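Long-range contacts in peptidase S15/CocE/NonD (Thaumarchaeota archaeon SCGC AB-539-E09, PDB 4PF1), which probably acts as a serine aminopeptidase of the alpha/beta-hydrolase fold, cleaving residues from the amino-terminal end of peptides: residues 154-159 with 362-367; 433-438 with 579-584. All coordinates share one frame; numbering follows the deposited sequence.

Contact 1 of 2, residues 154-159 with 362-367; sequences RVAAIG and HYLKDA
A salt bridge and an apolar contact join the start of a central strand of the alpha/beta-hydrolase sheet, 154-160, to the end of helix 347-365 and the turn that follows it. Arg-154 reaches Asp-366 end-on with both terminal nitrogens, NH1 to OD1 at 2.8 Å and NH2 to OD2 at 3.0 Å. The grip is not coplanar: guanidinium and carboxylate planes stand 64° apart, and although OD1 lies at the edge of the guanidinium, NH1 meets that oxygen from above the carboxylate plane. An extended chain from CG to NE gives arginine the length to pass the helix end, where its CD lies 3.4 Å from the carbonyl O of Leu-364 and NH1 makes a weak bond to Tyr-363 O. Asp-366 has left the helix with positive phi, and its carboxylate turns back to the arginine. Were Arg-154 replaced by an alanine, the Asp-366 carboxylate would probably lose this charge partner and the turn after the helix would be less firmly tied to the sheet. Leu-364 spans two residues of the strand, with CD1 3.6 Å from Ala-156 CB, a methyl small enough to let the branch settle there, and CD2 against Arg-154 CB. Strands 60-67 and 178-184 flank strand 154-160, and Leu-364 also touches Pro-61 and Lys-179 on them; Val-155 points away from the helix, packing against Ile-141 and Val-145 of helix 133-147.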
loop_
_atom_site.group_PDB
_atom_site.type_symbol
_atom_site.label_atom_id
_atom_site.label_comp_id
_atom_site.label_asym_id
_atom_site.label_seq_id
_atom_site.Cartn_x
_atom_site.Cartn_y
_atom_site.Cartn_z
ATOM N N ARG A 154 -4.754 -46.299 10.682
ATOM C CA ARG A 154 -5.534 -45.780 9.550
ATOM C C ARG A 154 -4.811 -44.590 8.914
ATOM O O ARG A 154 -4.264 -43.749 9.631
ATOM C CB ARG A 154 -6.953 -45.388 9.991
ATOM C CG ARG A 154 -7.765 -46.551 10.553
ATOM C CD ARG A 154 -9.208 -46.151 10.744
ATOM N NE ARG A 154 -9.960 -47.147 11.502
ATOM C CZ ARG A 154 -11.255 -47.046 11.782
ATOM N NH1 ARG A 154 -11.953 -45.998 11.360
ATOM N NH2 ARG A 154 -11.863 -47.994 12.482
ATOM N N VAL A 155 -4.765 -44.549 7.568
ATOM C CA VAL A 155 -4.040 -43.515 6.819
ATOM C C VAL A 155 -4.939 -42.890 5.744
ATOM O O VAL A 155 -5.761 -43.579 5.136
ATOM C CB VAL A 155 -2.731 -44.102 6.181
ATOM C CG1 VAL A 155 -1.983 -43.053 5.351
ATOM C CG2 VAL A 155 -1.806 -44.697 7.240
ATOM N N ALA A 156 -4.758 -41.580 5.506
ATOM C CA ALA A 156 -5.403 -40.844 4.426
ATOM C C ALA A 156 -4.350 -40.065 3.660
ATOM O O ALA A 156 -3.381 -39.601 4.261
ATOM C CB ALA A 156 -6.462 -39.905 4.971
ATOM N N ALA A 157 -4.507 -39.955 2.337
ATOM C CA ALA A 157 -3.570 -39.209 1.507
ATOM C C ALA A 157 -4.229 -37.948 0.968
ATOM O O ALA A 157 -5.329 -38.016 0.416
ATOM C CB ALA A 157 -3.063 -40.076 0.364
ATOM N N ILE A 158 -3.600 -36.783 1.200
ATOM C CA ILE A 158 -4.113 -35.492 0.735
ATOM C C ILE A 158 -2.971 -34.701 0.069
ATOM O O ILE A 158 -1.794 -34.990 0.314
ATOM C CB ILE A 158 -4.820 -34.673 1.875
ATOM C CG1 ILE A 158 -3.806 -33.951 2.801
ATOM C CG2 ILE A 158 -5.822 -35.539 2.673
ATOM C CD1 ILE A 158 -4.420 -32.872 3.737
ATOM N N GLY A 159 -3.330 -33.734 -0.770
ATOM C CA GLY A 159 -2.358 -32.912 -1.479
ATOM C C GLY A 159 -2.888 -32.302 -2.755
ATOM O O GLY A 159 -3.863 -32.793 -3.327
ATOM N N HIS A 362 -14.743 -39.307 9.687
ATOM C CA HIS A 362 -15.644 -40.450 9.568
ATOM C C HIS A 362 -14.890 -41.738 9.191
ATOM O O HIS A 362 -15.109 -42.767 9.822
ATOM C CB HIS A 362 -16.780 -40.184 8.562
ATOM C CG HIS A 362 -17.555 -41.420 8.212
ATOM N ND1 HIS A 362 -18.316 -42.085 9.156
ATOM C CD2 HIS A 362 -17.589 -42.121 7.054
ATOM C CE1 HIS A 362 -18.807 -43.151 8.541
ATOM N NE2 HIS A 362 -18.407 -43.209 7.272
ATOM N N TYR A 363 -14.025 -41.685 8.164
ATOM C CA TYR A 363 -13.306 -42.868 7.684
ATOM C C TYR A 363 -12.067 -43.214 8.520
ATOM O O TYR A 363 -11.595 -44.350 8.453
ATOM C CB TYR A 363 -12.900 -42.700 6.207
ATOM C CG TYR A 363 -14.068 -42.669 5.243
ATOM C CD1 TYR A 363 -14.826 -43.811 4.995
ATOM C CD2 TYR A 363 -14.390 -41.509 4.544
ATOM C CE1 TYR A 363 -15.905 -43.787 4.111
ATOM C CE2 TYR A 363 -15.460 -41.474 3.652
ATOM C CZ TYR A 363 -16.211 -42.619 3.431
ATOM O OH TYR A 363 -17.262 -42.596 2.545
ATOM N N LEU A 364 -11.531 -42.255 9.293
ATOM C CA LEU A 364 -10.303 -42.494 10.061
ATOM C C LEU A 364 -10.523 -42.602 11.580
ATOM O O LEU A 364 -9.641 -43.109 12.277
ATOM C CB LEU A 364 -9.270 -41.395 9.775
ATOM C CG LEU A 364 -8.806 -41.234 8.326
ATOM C CD1 LEU A 364 -8.200 -39.869 8.112
ATOM C CD2 LEU A 364 -7.820 -42.318 7.929
ATOM N N LYS A 365 -11.667 -42.111 12.098
ATOM C CA LYS A 365 -11.933 -42.142 13.542
ATOM C C LYS A 365 -13.339 -42.678 13.877
ATOM O O LYS A 365 -13.729 -42.658 15.046
ATOM C CB LYS A 365 -11.741 -40.740 14.155
ATOM C CG LYS A 365 -10.288 -40.395 14.456
ATOM C CD LYS A 365 -10.172 -39.308 15.515
ATOM C CE LYS A 365 -9.978 -37.934 14.920
ATOM N NZ LYS A 365 -9.655 -36.923 15.962
ATOM N N ASP A 366 -14.081 -43.180 12.859
ATOM C CA ASP A 366 -15.451 -43.722 12.983
ATOM C C ASP A 366 -16.449 -42.654 13.514
ATOM O O ASP A 366 -17.453 -42.992 14.153
ATOM C CB ASP A 366 -15.482 -45.009 13.844
ATOM C CG ASP A 366 -14.723 -46.184 13.242
ATOM O OD1 ASP A 366 -14.694 -46.300 11.995
ATOM O OD2 ASP A 366 -14.200 -47.012 14.018
ATOM N N ALA A 367 -16.184 -41.373 13.194
ATOM C CA ALA A 367 -17.023 -40.232 13.559
ATOM C C ALA A 367 -18.331 -40.248 12.732
ATOM O O ALA A 367 -18.355 -40.883 11.672
ATOM C CB ALA A 367 -16.258 -38.935 13.320
#

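Contact 2 of 2, residues 433-438 with 579-584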
loop_
_atom_site.group_PDB
_atom_site.type_symbol
_atom_site.label_atom_id
_atom_site.label_comp_id
_atom_site.label_asym_id
_atom_site.label_seq_id
_atom_site.Cartn_x
_atom_site.Cartn_y
_atom_site.Cartn_z
ATOM N N ALA A 433 4.690 -11.706 -35.360
ATOM C CA ALA A 433 5.765 -10.779 -34.968
ATOM C C ALA A 433 5.280 -9.869 -33.823
ATOM O O ALA A 433 6.095 -9.340 -33.068
ATOM C CB ALA A 433 6.214 -9.944 -36.165
ATOM N N LYS A 434 3.943 -9.727 -33.680
ATOM C CA LYS A 434 3.307 -8.961 -32.602
ATOM C C LYS A 434 2.268 -9.847 -31.869
ATOM O O LYS A 434 1.061 -9.627 -32.015
ATOM C CB LYS A 434 2.658 -7.680 -33.157
ATOM C CG LYS A 434 3.648 -6.556 -33.409
ATOM C CD LYS A 434 2.968 -5.372 -34.060
ATOM C CE LYS A 434 3.851 -4.157 -34.072
ATOM N NZ LYS A 434 3.356 -3.134 -35.022
ATOM N N PRO A 435 2.697 -10.897 -31.116
ATOM C CA PRO A 435 1.702 -11.750 -30.444
ATOM C C PRO A 435 0.948 -11.003 -29.351
ATOM O O PRO A 435 1.497 -10.095 -28.718
ATOM C CB PRO A 435 2.539 -12.895 -29.870
ATOM C CG PRO A 435 3.904 -12.334 -29.722
ATOM C CD PRO A 435 4.079 -11.340 -30.822
ATOM N N VAL A 436 -0.318 -11.371 -29.149
ATOM C CA VAL A 436 -1.175 -10.763 -28.130
ATOM C C VAL A 436 -0.651 -11.166 -26.726
ATOM O O VAL A 436 -0.519 -12.363 -26.445
ATOM C CB VAL A 436 -2.673 -11.156 -28.323
ATOM C CG1 VAL A 436 -3.565 -10.426 -27.323
ATOM C CG2 VAL A 436 -3.142 -10.887 -29.753
ATOM N N PRO A 437 -0.313 -10.196 -25.845
ATOM C CA PRO A 437 0.153 -10.574 -24.502
ATOM C C PRO A 437 -1.002 -11.136 -23.660
ATOM O O PRO A 437 -2.081 -10.536 -23.629
ATOM C CB PRO A 437 0.719 -9.271 -23.943
ATOM C CG PRO A 437 -0.015 -8.195 -24.659
ATOM C CD PRO A 437 -0.386 -8.726 -26.007
ATOM N N TYR A 438 -0.798 -12.325 -23.026
ATOM C CA TYR A 438 -1.839 -12.997 -22.223
ATOM C C TYR A 438 -2.236 -12.144 -21.016
ATOM O O TYR A 438 -3.347 -12.272 -20.504
ATOM C CB TYR A 438 -1.402 -14.416 -21.796
ATOM C CG TYR A 438 -0.542 -14.511 -20.553
ATOM C CD1 TYR A 438 0.777 -14.065 -20.557
ATOM C CD2 TYR A 438 -0.995 -15.184 -19.420
ATOM C CE1 TYR A 438 1.591 -14.196 -19.430
ATOM C CE2 TYR A 438 -0.184 -15.342 -18.295
ATOM C CZ TYR A 438 1.107 -14.841 -18.302
ATOM O OH TYR A 438 1.908 -15.000 -17.196
ATOM N N SER A 579 -3.268 -15.745 -30.425
ATOM C CA SER A 579 -2.048 -15.864 -29.622
ATOM C C SER A 579 -2.333 -15.501 -28.163
ATOM O O SER A 579 -3.262 -14.743 -27.883
ATOM C CB SER A 579 -0.924 -14.997 -30.187
ATOM O OG SER A 579 -1.317 -13.650 -30.372
ATOM N N TRP A 580 -1.556 -16.090 -27.241
ATOM C CA TRP A 580 -1.657 -15.940 -25.783
ATOM C C TRP A 580 -0.235 -16.063 -25.231
ATOM O O TRP A 580 0.128 -17.077 -24.636
ATOM C CB TRP A 580 -2.579 -17.051 -25.234
ATOM C CG TRP A 580 -3.736 -16.606 -24.390
ATOM C CD1 TRP A 580 -4.064 -15.330 -24.031
ATOM C CD2 TRP A 580 -4.706 -17.461 -23.771
ATOM N NE1 TRP A 580 -5.187 -15.336 -23.233
ATOM C CE2 TRP A 580 -5.597 -16.633 -23.050
ATOM C CE3 TRP A 580 -4.916 -18.852 -23.761
ATOM C CZ2 TRP A 580 -6.683 -17.150 -22.333
ATOM C CZ3 TRP A 580 -5.991 -19.362 -23.048
ATOM C CH2 TRP A 580 -6.855 -18.517 -22.338
ATOM N N PHE A 581 0.580 -15.035 -25.489
ATOM C CA PHE A 581 2.030 -15.002 -25.293
ATOM C C PHE A 581 2.479 -14.202 -24.037
ATOM O O PHE A 581 1.829 -13.219 -23.694
ATOM C CB PHE A 581 2.640 -14.372 -26.563
ATOM C CG PHE A 581 4.095 -14.653 -26.812
ATOM C CD1 PHE A 581 4.505 -15.880 -27.317
ATOM C CD2 PHE A 581 5.060 -13.690 -26.543
ATOM C CE1 PHE A 581 5.860 -16.151 -27.528
ATOM C CE2 PHE A 581 6.415 -13.959 -26.757
ATOM C CZ PHE A 581 6.804 -15.187 -27.255
ATOM N N PRO A 582 3.594 -14.574 -23.337
ATOM C CA PRO A 582 4.549 -15.665 -23.617
ATOM C C PRO A 582 4.199 -17.014 -22.983
ATOM O O PRO A 582 4.952 -17.969 -23.178
ATOM C CB PRO A 582 5.856 -15.115 -23.041
ATOM C CG PRO A 582 5.414 -14.323 -21.843
ATOM C CD PRO A 582 4.041 -13.764 -22.183
ATOM N N LEU A 583 3.080 -17.097 -22.219
ATOM C CA LEU A 583 2.636 -18.342 -21.572
ATOM C C LEU A 583 2.595 -19.476 -22.598
ATOM O O LEU A 583 3.205 -20.517 -22.375
ATOM C CB LEU A 583 1.258 -18.153 -20.893
ATOM C CG LEU A 583 0.628 -19.384 -20.187
ATOM C CD1 LEU A 583 1.614 -20.062 -19.208
ATOM C CD2 LEU A 583 -0.637 -18.997 -19.458
ATOM N N TYR A 584 1.956 -19.232 -23.752
ATOM C CA TYR A 584 1.920 -20.194 -24.850
ATOM C C TYR A 584 2.872 -19.757 -25.947
ATOM O O TYR A 584 2.951 -18.563 -26.244
ATOM C CB TYR A 584 0.494 -20.340 -25.406
ATOM C CG TYR A 584 -0.466 -20.958 -24.419
ATOM C CD1 TYR A 584 -1.220 -20.166 -23.558
ATOM C CD2 TYR A 584 -0.591 -22.340 -24.313
ATOM C CE1 TYR A 584 -2.084 -20.733 -22.624
ATOM C CE2 TYR A 584 -1.466 -22.917 -23.396
ATOM C CZ TYR A 584 -2.197 -22.111 -22.542
ATOM O OH TYR A 584 -3.049 -22.677 -21.631
HETATM O O HOH W 1 -5.707 -12.704 -21.820
#
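With OG of Ser-579 set between its backbone N and carbonyl carbon (chi1 53°), the hydroxyl oxygen meets Val-436 N, which donates to it at 2.8 Å and 165°. Tyr-438 has the same kind of first torsion (chi1 84°), laying its ring against Leu-583, whose CB sits 3.9 Å from the ring centroid and almost on the normal, a CH-pi contact. Pro-582 CD lies 3.7 Å from Tyr-438 CD1, the side chains crossing at about a right angle, while Tyr-438 CB packs on Trp-580 CD1. The two loops belong to the C-terminal non-catalytic domain and join in a single beta bridge at Pro-437 and Phe-581: Phe-581 N donates to Val-436 O at 3.0 Å, and Tyr-438 N to Phe-581 O at 2.9 Å. Pro-437 suits this place because the bridge needs no N-H from it. Pro-435 CG rests over a face of the Phe-581 ring, 4.0 Å from its centroid; cis Pro-582 sets its CB over the opposite face, toward the rim. A water that accepts from Trp-580 NE1 also lies 2.7 Å from Tyr-438 O. Tyr-232 of helix 231-238 meets Phe-581 edge-to-face and bonds to Pro-435 O, and Lys-434 NZ reaches Val-470 O of the second subunit.

In the fold
Contact 1 and contact 2 lie on opposite sides of the chain's centre, with their own centres about 45 Å apart and their nearest atoms about 21 Å apart, so they do not touch. They follow one another along the chain: 154-159 with 362-367 closes before 433-438 with 579-584 opens. Contact 1 belongs to the hydrolase core, whereas contact 2 joins two loops of the C-terminal domain and leans on helices 204-215 and 231-238. Strand 154-160 ends just before Ser-161, which with His-328 and Asp-295 has the geometry of a charge-relay triad and is probably the nucleophile; the ion pair of contact 1 is at the far end of that strand.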